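Local coordinates for protein amidohydrolase (Staphylococcus aureus, PDB 3NUR) that probably hydrolyses carbon-nitrogen bonds of linear amides or a related substrate, as a putative TIM-barrel amidohydrolase with a metal site that here holds calcium, at residues V32-Q37 with Y94-P99; L294-F299 with F328-L334; C111-D116 with E146-C150. All blocks are in the same frame, centred on the assembly; numbering follows the deposited sequence.

Interaction 1. Residues V32-Q37 with Y94-P99; sequences VIEDIQ and YGNGSP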
loop_
_atom_site.group_PDB
_atom_site.type_symbol
_atom_site.label_atom_id
_atom_site.label_comp_id
_atom_site.label_asym_id
_atom_site.label_seq_id
_atom_site.Cartn_x
_atom_site.Cartn_y
_atom_site.Cartn_z
ATOM N N VAL A 32 -4.942 -14.226 -0.763
ATOM C CA VAL A 32 -5.694 -14.452 -2.002
ATOM C C VAL A 32 -6.738 -15.498 -1.647
ATOM O O VAL A 32 -6.602 -16.176 -0.613
ATOM C CB VAL A 32 -4.852 -14.849 -3.251
ATOM C CG1 VAL A 32 -3.773 -13.812 -3.566
ATOM C CG2 VAL A 32 -4.249 -16.256 -3.121
ATOM N N ILE A 33 -7.778 -15.606 -2.495
ATOM C CA ILE A 33 -8.828 -16.610 -2.334
ATOM C C ILE A 33 -8.777 -17.506 -3.573
ATOM O O ILE A 33 -8.923 -17.023 -4.699
ATOM C CB ILE A 33 -10.219 -15.983 -2.065
ATOM C CG1 ILE A 33 -10.224 -15.270 -0.699
ATOM C CG2 ILE A 33 -11.330 -17.058 -2.120
ATOM C CD1 ILE A 33 -11.115 -14.107 -0.632
ATOM N N GLU A 34 -8.511 -18.809 -3.358
ATOM C CA GLU A 34 -8.365 -19.796 -4.444
ATOM C C GLU A 34 -9.464 -19.722 -5.510
ATOM O O GLU A 34 -9.144 -19.634 -6.696
ATOM C CB GLU A 34 -8.246 -21.211 -3.871
ATOM C CG GLU A 34 -7.744 -22.229 -4.880
ATOM C CD GLU A 34 -7.718 -23.643 -4.333
ATOM O OE1 GLU A 34 -6.732 -23.996 -3.647
ATOM O OE2 GLU A 34 -8.697 -24.388 -4.566
ATOM N N ASP A 35 -10.742 -19.701 -5.082
ATOM C CA ASP A 35 -11.888 -19.623 -5.993
ATOM C C ASP A 35 -11.911 -18.340 -6.818
ATOM O O ASP A 35 -12.322 -18.376 -7.982
ATOM C CB ASP A 35 -13.205 -19.844 -5.238
ATOM C CG ASP A 35 -13.469 -21.291 -4.814
ATOM O OD1 ASP A 35 -12.642 -22.179 -5.153
ATOM O OD2 ASP A 35 -14.505 -21.535 -4.146
ATOM N N ILE A 36 -11.410 -17.219 -6.243
ATOM C CA ILE A 36 -11.327 -15.932 -6.944
ATOM C C ILE A 36 -10.159 -16.004 -7.911
ATOM O O ILE A 36 -10.273 -15.501 -9.032
ATOM C CB ILE A 36 -11.262 -14.718 -5.966
ATOM C CG1 ILE A 36 -12.567 -14.631 -5.160
ATOM C CG2 ILE A 36 -10.968 -13.378 -6.708
ATOM C CD1 ILE A 36 -12.613 -13.593 -4.123
ATOM N N GLN A 37 -9.055 -16.680 -7.507
ATOM C CA GLN A 37 -7.884 -16.846 -8.386
ATOM C C GLN A 37 -8.217 -17.618 -9.666
ATOM O O GLN A 37 -7.660 -17.302 -10.713
ATOM C CB GLN A 37 -6.692 -17.500 -7.671
ATOM C CG GLN A 37 -6.132 -16.704 -6.482
ATOM C CD GLN A 37 -5.592 -15.347 -6.846
ATOM O OE1 GLN A 37 -6.334 -14.356 -6.910
ATOM N NE2 GLN A 37 -4.280 -15.258 -7.026
ATOM N N TYR A 94 -5.645 -7.822 -0.603
ATOM C CA TYR A 94 -5.543 -8.830 -1.658
ATOM C C TYR A 94 -4.168 -8.779 -2.336
ATOM O O TYR A 94 -3.647 -7.690 -2.585
ATOM C CB TYR A 94 -6.676 -8.693 -2.691
ATOM C CG TYR A 94 -7.058 -10.026 -3.293
ATOM C CD1 TYR A 94 -8.151 -10.744 -2.812
ATOM C CD2 TYR A 94 -6.309 -10.586 -4.330
ATOM C CE1 TYR A 94 -8.475 -12.004 -3.330
ATOM C CE2 TYR A 94 -6.638 -11.828 -4.872
ATOM C CZ TYR A 94 -7.715 -12.539 -4.358
ATOM O OH TYR A 94 -8.037 -13.759 -4.895
ATOM N N GLY A 95 -3.590 -9.948 -2.578
ATOM C CA GLY A 95 -2.275 -10.108 -3.191
ATOM C C GLY A 95 -2.304 -10.235 -4.702
ATOM O O GLY A 95 -3.067 -9.537 -5.378
ATOM N N ASN A 96 -1.434 -11.094 -5.241
ATOM C CA ASN A 96 -1.286 -11.277 -6.696
ATOM C C ASN A 96 -2.590 -11.640 -7.379
ATOM O O ASN A 96 -3.349 -12.444 -6.851
ATOM C CB ASN A 96 -0.237 -12.338 -6.991
ATOM C CG ASN A 96 1.130 -12.018 -6.453
ATOM O OD1 ASN A 96 1.471 -10.858 -6.169
ATOM N ND2 ASN A 96 1.942 -13.052 -6.300
ATOM N N GLY A 97 -2.849 -11.020 -8.526
ATOM C CA GLY A 97 -4.062 -11.273 -9.299
ATOM C C GLY A 97 -5.321 -10.688 -8.701
ATOM O O GLY A 97 -6.403 -11.247 -8.866
ATOM N N SER A 98 -5.197 -9.561 -7.977
ATOM C CA SER A 98 -6.355 -8.908 -7.352
ATOM C C SER A 98 -7.490 -8.661 -8.373
ATOM O O SER A 98 -7.204 -8.222 -9.493
ATOM C CB SER A 98 -5.936 -7.577 -6.738
ATOM O OG SER A 98 -7.029 -6.922 -6.117
ATOM N N PRO A 99 -8.765 -8.892 -7.989
ATOM C CA PRO A 99 -9.883 -8.600 -8.914
ATOM C C PRO A 99 -10.077 -7.104 -9.186
ATOM O O PRO A 99 -10.893 -6.754 -10.033
ATOM C CB PRO A 99 -11.103 -9.205 -8.210
ATOM C CG PRO A 99 -10.751 -9.208 -6.758
ATOM C CD PRO A 99 -9.254 -9.407 -6.693
#
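The ring of Tyr-94 is the bump of this contact, and Val-32, Ile-36, Gln-37 and Pro-99 form the hollow around it. Val-32 lies over one face with its backbone: its CA stands 4.0 Å from the centroid of the Tyr-94 ring, a CH-pi contact displaced toward the rim. The ring is thus sandwiched between CD of Pro-99, from its own segment, on the opposite face and the backbone at Val-32. With CG1 anti to the carbonyl carbon (chi1 -57°), the Val-32 side chain crosses the tyrosine at about a right angle, and this methyl drops between Tyr-94 CE2 and the carbonyl oxygen of Asn-96, 3.6 Å from that O. Ile-36 CG2 fits between the Tyr-94 hydroxyl, 3.5 Å from OH, and Pro-99 CG.

Beyond the ring the fit becomes polar. The N-H of Ile-33, the N-cap residue of helix 34-39, points almost straight at Tyr-94 OH (N to OH 3.0 Å, 176°). Tyr-94 OH in turn donates to Gln-37 OE1 at 2.7 Å, from above the plane of that carbonyl. Gln-37, bent at chi2, also donates from NE2 to Asn-96 O at 3.0 Å, within the type II turn Gly-95 to Ser-98, whose third position needs a positive phi, easiest for Gly-97 without a CB.

Helix 104-124 backs the pocket through Ala-114. Tyrosine and glutamine suit their places because each can both give and accept; using both abilities fixes the rotation of each group and ties the helix start to a loop near the calcium.

Interaction 2. Residues L294-F299 with F328-L334; sequences LTKPQF and FLDELGL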
loop_
_atom_site.group_PDB
_atom_site.type_symbol
_atom_site.label_atom_id
_atom_site.label_comp_id
_atom_site.label_asym_id
_atom_site.label_seq_id
_atom_site.Cartn_x
_atom_site.Cartn_y
_atom_site.Cartn_z
ATOM N N LEU A 294 14.385 -4.921 4.735
ATOM C CA LEU A 294 14.954 -4.498 6.006
ATOM C C LEU A 294 16.394 -4.068 5.876
ATOM O O LEU A 294 17.320 -4.769 6.288
ATOM C CB LEU A 294 14.706 -5.575 7.081
ATOM C CG LEU A 294 13.236 -6.057 7.230
ATOM C CD1 LEU A 294 13.115 -7.073 8.348
ATOM C CD2 LEU A 294 12.263 -4.892 7.430
ATOM N N THR A 295 16.571 -2.894 5.255
ATOM C CA THR A 295 17.889 -2.368 4.933
ATOM C C THR A 295 18.061 -0.990 5.557
ATOM O O THR A 295 17.187 -0.133 5.411
ATOM C CB THR A 295 18.091 -2.415 3.412
ATOM O OG1 THR A 295 17.030 -1.679 2.784
ATOM C CG2 THR A 295 18.120 -3.870 2.861
ATOM N N LYS A 296 19.142 -0.816 6.328
ATOM C CA LYS A 296 19.409 0.434 7.049
ATOM C C LYS A 296 19.582 1.708 6.182
ATOM O O LYS A 296 19.039 2.750 6.569
ATOM C CB LYS A 296 20.591 0.252 8.027
ATOM C CG LYS A 296 20.779 1.414 8.987
ATOM C CD LYS A 296 21.870 1.160 10.035
ATOM C CE LYS A 296 22.086 2.349 10.959
ATOM N NZ LYS A 296 22.668 3.533 10.243
ATOM N N PRO A 297 20.358 1.717 5.071
ATOM C CA PRO A 297 20.546 2.992 4.343
ATOM C C PRO A 297 19.259 3.686 3.887
ATOM O O PRO A 297 19.150 4.907 3.995
ATOM C CB PRO A 297 21.475 2.606 3.184
ATOM C CG PRO A 297 22.180 1.337 3.670
ATOM C CD PRO A 297 21.124 0.617 4.439
ATOM N N GLN A 298 18.260 2.908 3.454
ATOM C CA GLN A 298 16.958 3.421 3.006
ATOM C C GLN A 298 16.170 3.913 4.216
ATOM O O GLN A 298 15.563 4.978 4.144
ATOM C CB GLN A 298 16.173 2.345 2.235
ATOM C CG GLN A 298 16.749 2.053 0.833
ATOM C CD GLN A 298 18.012 1.221 0.847
ATOM O OE1 GLN A 298 18.313 0.510 1.819
ATOM N NE2 GLN A 298 18.849 1.382 -0.179
ATOM N N PHE A 299 16.233 3.181 5.349
ATOM C CA PHE A 299 15.565 3.640 6.583
ATOM C C PHE A 299 16.112 5.012 6.977
ATOM O O PHE A 299 15.330 5.930 7.235
ATOM C CB PHE A 299 15.761 2.652 7.759
ATOM C CG PHE A 299 15.264 3.260 9.049
ATOM C CD1 PHE A 299 13.904 3.277 9.351
ATOM C CD2 PHE A 299 16.148 3.892 9.927
ATOM C CE1 PHE A 299 13.437 3.929 10.497
ATOM C CE2 PHE A 299 15.680 4.540 11.070
ATOM C CZ PHE A 299 14.330 4.539 11.354
ATOM N N PHE A 328 14.886 -6.153 13.563
ATOM C CA PHE A 328 15.387 -5.071 12.709
ATOM C C PHE A 328 15.335 -3.706 13.367
ATOM O O PHE A 328 16.301 -2.950 13.273
ATOM C CB PHE A 328 14.675 -5.051 11.352
ATOM C CG PHE A 328 15.060 -3.917 10.423
ATOM C CD1 PHE A 328 16.339 -3.841 9.882
ATOM C CD2 PHE A 328 14.127 -2.948 10.057
ATOM C CE1 PHE A 328 16.691 -2.787 9.025
ATOM C CE2 PHE A 328 14.466 -1.927 9.154
ATOM C CZ PHE A 328 15.747 -1.856 8.645
ATOM N N LEU A 329 14.230 -3.397 14.051
ATOM C CA LEU A 329 14.094 -2.083 14.700
ATOM C C LEU A 329 15.083 -1.848 15.848
ATOM O O LEU A 329 15.272 -0.704 16.266
ATOM C CB LEU A 329 12.636 -1.798 15.109
ATOM C CG LEU A 329 11.605 -1.850 13.971
ATOM C CD1 LEU A 329 10.194 -1.709 14.516
ATOM C CD2 LEU A 329 11.872 -0.784 12.903
ATOM N N ASP A 330 15.754 -2.916 16.308
ATOM C CA ASP A 330 16.774 -2.823 17.360
ATOM C C ASP A 330 18.183 -2.523 16.792
ATOM O O ASP A 330 19.122 -2.317 17.570
ATOM C CB ASP A 330 16.807 -4.139 18.153
ATOM C CG ASP A 330 15.530 -4.393 18.925
ATOM O OD1 ASP A 330 14.928 -3.411 19.416
ATOM O OD2 ASP A 330 15.136 -5.567 19.041
ATOM N N GLU A 331 18.338 -2.527 15.450
ATOM C CA GLU A 331 19.647 -2.366 14.790
ATOM C C GLU A 331 19.811 -1.015 14.104
ATOM O O GLU A 331 20.708 -0.850 13.270
ATOM C CB GLU A 331 19.842 -3.487 13.747
ATOM C CG GLU A 331 19.534 -4.886 14.258
ATOM C CD GLU A 331 19.836 -6.015 13.292
ATOM O OE1 GLU A 331 20.068 -7.150 13.769
ATOM O OE2 GLU A 331 19.846 -5.772 12.062
ATOM N N LEU A 332 18.945 -0.061 14.421
ATOM C CA LEU A 332 18.943 1.219 13.716
ATOM C C LEU A 332 19.367 2.430 14.542
ATOM O O LEU A 332 19.261 3.564 14.055
ATOM C CB LEU A 332 17.564 1.452 13.083
ATOM C CG LEU A 332 17.023 0.364 12.127
ATOM C CD1 LEU A 332 15.560 0.594 11.854
ATOM C CD2 LEU A 332 17.797 0.337 10.796
ATOM N N GLY A 333 19.824 2.188 15.770
ATOM C CA GLY A 333 20.217 3.247 16.699
ATOM C C GLY A 333 19.070 4.147 17.131
ATOM O O GLY A 333 19.269 5.338 17.365
ATOM N N LEU A 334 17.853 3.588 17.238
ATOM C CA LEU A 334 16.661 4.346 17.590
ATOM C C LEU A 334 16.435 4.413 19.104
ATOM O O LEU A 334 16.802 3.486 19.831
ATOM C CB LEU A 334 15.417 3.682 16.959
ATOM C CG LEU A 334 15.349 3.592 15.421
ATOM C CD1 LEU A 334 14.203 2.667 15.005
ATOM C CD2 LEU A 334 15.193 4.972 14.803
#
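Leu-294 lies across the ring of Phe-328, and this side chain can be followed outward from its base. Its CB stands over the centre of the ring, 3.7 Å from the centroid of Phe-328 and 12° off the normal, a well-centred CH-pi contact. At CG, which is anti to the carbonyl carbon (chi1 -52°), the chain angles across the aromatic side chain and forks. One branch, CD1, reaches back to Phe-328 CB at 3.9 Å; the other, CD2, lies on the same face as CB, above the rim near Phe-328 CD2, 3.8 Å away. A branched leucine suits the place because its two methyls can follow both the ring and the stem that carries it. The far end of the ring runs under the backbone, with Phe-328 CE1 3.4 Å from Leu-294 C.

On the opposite face of Phe-328 sits CD1 of Leu-332, offset toward the rim. The same methyl serves a second ring, lying 3.8 Å from the centroid of Phe-299 and only 8° off its normal, so it is wedged between two phenylalanines. The other Leu-332 methyl, CD2, touches Lys-296 CG at 3.7 Å. Lys-296 lays its aliphatic part along this leucine, while its ammonium group forms a salt bridge with Asp-300, a turn on. Leu-334 CD2 completes the row against Phe-299 CZ, 3.6 Å away.

The contact is chiefly apolar, with no hydrogen bond between the segments. Phe-299 also packs on Ile-342 of helix 336-351 and on Trp-254. Leucine and phenylalanine side chains interleave here as a small hydrophobic cluster, joining the start of helix 296-306 to the loop between helices 325-328 and 336-351 in the outer helical layer of a TIM barrel.

Interaction 3. Residues C111-D116 with E146-C150; sequences CQKAND and EFERC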
loop_
_atom_site.group_PDB
_atom_site.type_symbol
_atom_site.label_atom_id
_atom_site.label_comp_id
_atom_site.label_asym_id
_atom_site.label_seq_id
_atom_site.Cartn_x
_atom_site.Cartn_y
_atom_site.Cartn_z
ATOM N N CYS A 111 -14.692 -8.323 -6.174
ATOM C CA CYS A 111 -14.159 -7.522 -5.050
ATOM C C CYS A 111 -15.072 -7.707 -3.825
ATOM O O CYS A 111 -14.576 -7.869 -2.701
ATOM C CB CYS A 111 -14.035 -6.051 -5.431
ATOM S SG CYS A 111 -12.656 -5.698 -6.553
ATOM N N GLN A 112 -16.408 -7.692 -4.040
ATOM C CA GLN A 112 -17.386 -7.898 -2.956
ATOM C C GLN A 112 -17.171 -9.245 -2.263
ATOM O O GLN A 112 -17.192 -9.321 -1.036
ATOM C CB GLN A 112 -18.821 -7.827 -3.482
ATOM C CG GLN A 112 -19.272 -6.404 -3.738
ATOM C CD GLN A 112 -20.591 -6.334 -4.481
ATOM O OE1 GLN A 112 -21.204 -5.268 -4.588
ATOM N NE2 GLN A 112 -21.043 -7.453 -5.042
ATOM N N LYS A 113 -16.915 -10.277 -3.042
ATOM C CA LYS A 113 -16.674 -11.609 -2.534
ATOM C C LYS A 113 -15.385 -11.669 -1.716
ATOM O O LYS A 113 -15.361 -12.276 -0.641
ATOM C CB LYS A 113 -16.534 -12.545 -3.709
ATOM C CG LYS A 113 -16.699 -14.013 -3.341
ATOM C CD LYS A 113 -17.963 -14.525 -3.956
ATOM C CE LYS A 113 -18.161 -14.046 -5.379
ATOM N NZ LYS A 113 -19.490 -14.415 -5.887
ATOM N N ALA A 114 -14.316 -11.017 -2.257
ATOM C CA ALA A 114 -13.050 -11.042 -1.548
ATOM C C ALA A 114 -13.237 -10.360 -0.189
ATOM O O ALA A 114 -12.853 -10.936 0.838
ATOM C CB ALA A 114 -11.963 -10.353 -2.367
ATOM N N ASN A 115 -13.858 -9.155 -0.174
ATOM C CA ASN A 115 -14.081 -8.398 1.071
ATOM C C ASN A 115 -14.945 -9.164 2.083
ATOM O O ASN A 115 -14.624 -9.184 3.275
ATOM C CB ASN A 115 -14.672 -7.025 0.768
ATOM C CG ASN A 115 -13.710 -6.162 -0.019
ATOM O OD1 ASN A 115 -12.493 -6.169 0.228
ATOM N ND2 ASN A 115 -14.239 -5.354 -0.922
ATOM N N ASP A 116 -15.999 -9.830 1.603
ATOM C CA ASP A 116 -16.869 -10.625 2.483
ATOM C C ASP A 116 -16.115 -11.795 3.095
ATOM O O ASP A 116 -16.264 -12.041 4.294
ATOM C CB ASP A 116 -18.111 -11.135 1.723
ATOM C CG ASP A 116 -19.210 -10.095 1.546
ATOM O OD1 ASP A 116 -19.132 -9.021 2.194
ATOM O OD2 ASP A 116 -20.165 -10.364 0.785
ATOM N N GLU A 146 -18.508 0.413 -2.483
ATOM C CA GLU A 146 -17.896 -0.772 -1.857
ATOM C C GLU A 146 -16.932 -0.364 -0.739
ATOM O O GLU A 146 -16.822 -1.061 0.262
ATOM C CB GLU A 146 -17.182 -1.652 -2.895
ATOM C CG GLU A 146 -16.590 -2.949 -2.341
ATOM C CD GLU A 146 -17.536 -3.939 -1.669
ATOM O OE1 GLU A 146 -18.766 -3.694 -1.659
ATOM O OE2 GLU A 146 -17.049 -4.989 -1.194
ATOM N N PHE A 147 -16.256 0.768 -0.912
ATOM C CA PHE A 147 -15.353 1.327 0.097
ATOM C C PHE A 147 -16.156 1.631 1.373
ATOM O O PHE A 147 -15.753 1.233 2.470
ATOM C CB PHE A 147 -14.704 2.629 -0.432
ATOM C CG PHE A 147 -13.388 3.072 0.177
ATOM C CD1 PHE A 147 -12.894 2.472 1.335
ATOM C CD2 PHE A 147 -12.633 4.079 -0.419
ATOM C CE1 PHE A 147 -11.673 2.885 1.898
ATOM C CE2 PHE A 147 -11.410 4.481 0.131
ATOM C CZ PHE A 147 -10.937 3.887 1.293
ATOM N N GLU A 148 -17.286 2.339 1.216
ATOM C CA GLU A 148 -18.181 2.712 2.311
ATOM C C GLU A 148 -18.702 1.451 3.001
ATOM O O GLU A 148 -18.739 1.418 4.241
ATOM C CB GLU A 148 -19.340 3.598 1.790
ATOM C CG GLU A 148 -20.262 4.139 2.886
ATOM C CD GLU A 148 -21.432 3.261 3.307
ATOM O OE1 GLU A 148 -22.018 2.574 2.438
ATOM O OE2 GLU A 148 -21.778 3.279 4.511
ATOM N N ARG A 149 -19.085 0.415 2.208
ATOM C CA ARG A 149 -19.593 -0.856 2.742
ATOM C C ARG A 149 -18.520 -1.541 3.590
ATOM O O ARG A 149 -18.812 -1.983 4.691
ATOM C CB ARG A 149 -20.076 -1.789 1.619
ATOM C CG ARG A 149 -20.749 -3.051 2.135
ATOM C CD ARG A 149 -21.162 -3.969 1.015
ATOM N NE ARG A 149 -20.049 -4.748 0.476
ATOM C CZ ARG A 149 -19.707 -5.961 0.894
ATOM N NH1 ARG A 149 -18.714 -6.610 0.312
ATOM N NH2 ARG A 149 -20.349 -6.529 1.909
ATOM N N CYS A 150 -17.271 -1.586 3.097
ATOM C CA CYS A 150 -16.158 -2.200 3.817
ATOM C C CYS A 150 -15.921 -1.533 5.153
ATOM O O CYS A 150 -15.733 -2.219 6.153
ATOM C CB CYS A 150 -14.896 -2.178 2.958
ATOM S SG CYS A 150 -14.909 -3.394 1.622
HETATM O O HOH W 1 -20.797 -2.646 -3.099
#
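Segments 111-116 and 146-150, of helices 104-124 and 140-152, run nearly parallel, their axes 11° apart in direction and 11.2 Å apart at closest approach, a distance bridged by polar side chains. Arg-149 is central. Its extended chain bends at chi3 (79°), turning the guanidinium toward two carboxylates. Glu-146, one turn earlier on the same helix, is gripped side-on, Arg-149 NE to Glu-146 OE1 at 2.7 Å and Arg-149 NH1 to Glu-146 OE2 at 2.8 Å. Asp-116 across the gap is held end-on, both NH1 and NH2 reaching its single oxygen OD1. The bond from Arg-149 NH2, 2.8 Å long, uses the syn lone pair of Asp-116 OD1, whereas NH1 comes from above the carboxylate, whose plane stands perpendicular to the guanidinium.

Glu-146 also bonds across. Glu-146 OE2 accepts from Asn-115 ND2 at 2.8 Å through the anti lone pair, the syn one being taken by Arg-149 NH1; amide and carboxylate are nearly coplanar. Cys-150 SG lies 3.3 Å from Asn-115 ND2, a small side chain where the helices come close. On the solvent side Gln-112 CG packs on Glu-146, and one water donates to both Gln-112 OE1 and Glu-146 OE1.

Asn-115 ND2 has a further acceptor, Thr-134 O. One arginine is shared by two acids; it would probably favour their ionised forms, although it balances only one of the two charges, while the asparagine extends the network to the buried side.

Along the chain the order is interaction 1, then 3, then 2. Interactions 1 and 3 are neighbours, with centres about 14 Å apart: interaction 1 packs against helix 104-124, which carries one segment of interaction 3, so that Ala-114 meets Ile-33, Ile-36 and Tyr-94, and Cys-111 touches Pro-99. Interaction 2 stands alone, its centre about 32 Å from that of interaction 1 and about 36 Å from that of interaction 3, across the chain's centre from the latter. Two contacts thus fasten the early part and one the late part of a barrel-type domain whose calcium site is formed by Glu-28, His-30, His-192 and Asp-316; interaction 1 comes close to it, the Asn-96 side chain about 7 Å from the calcium.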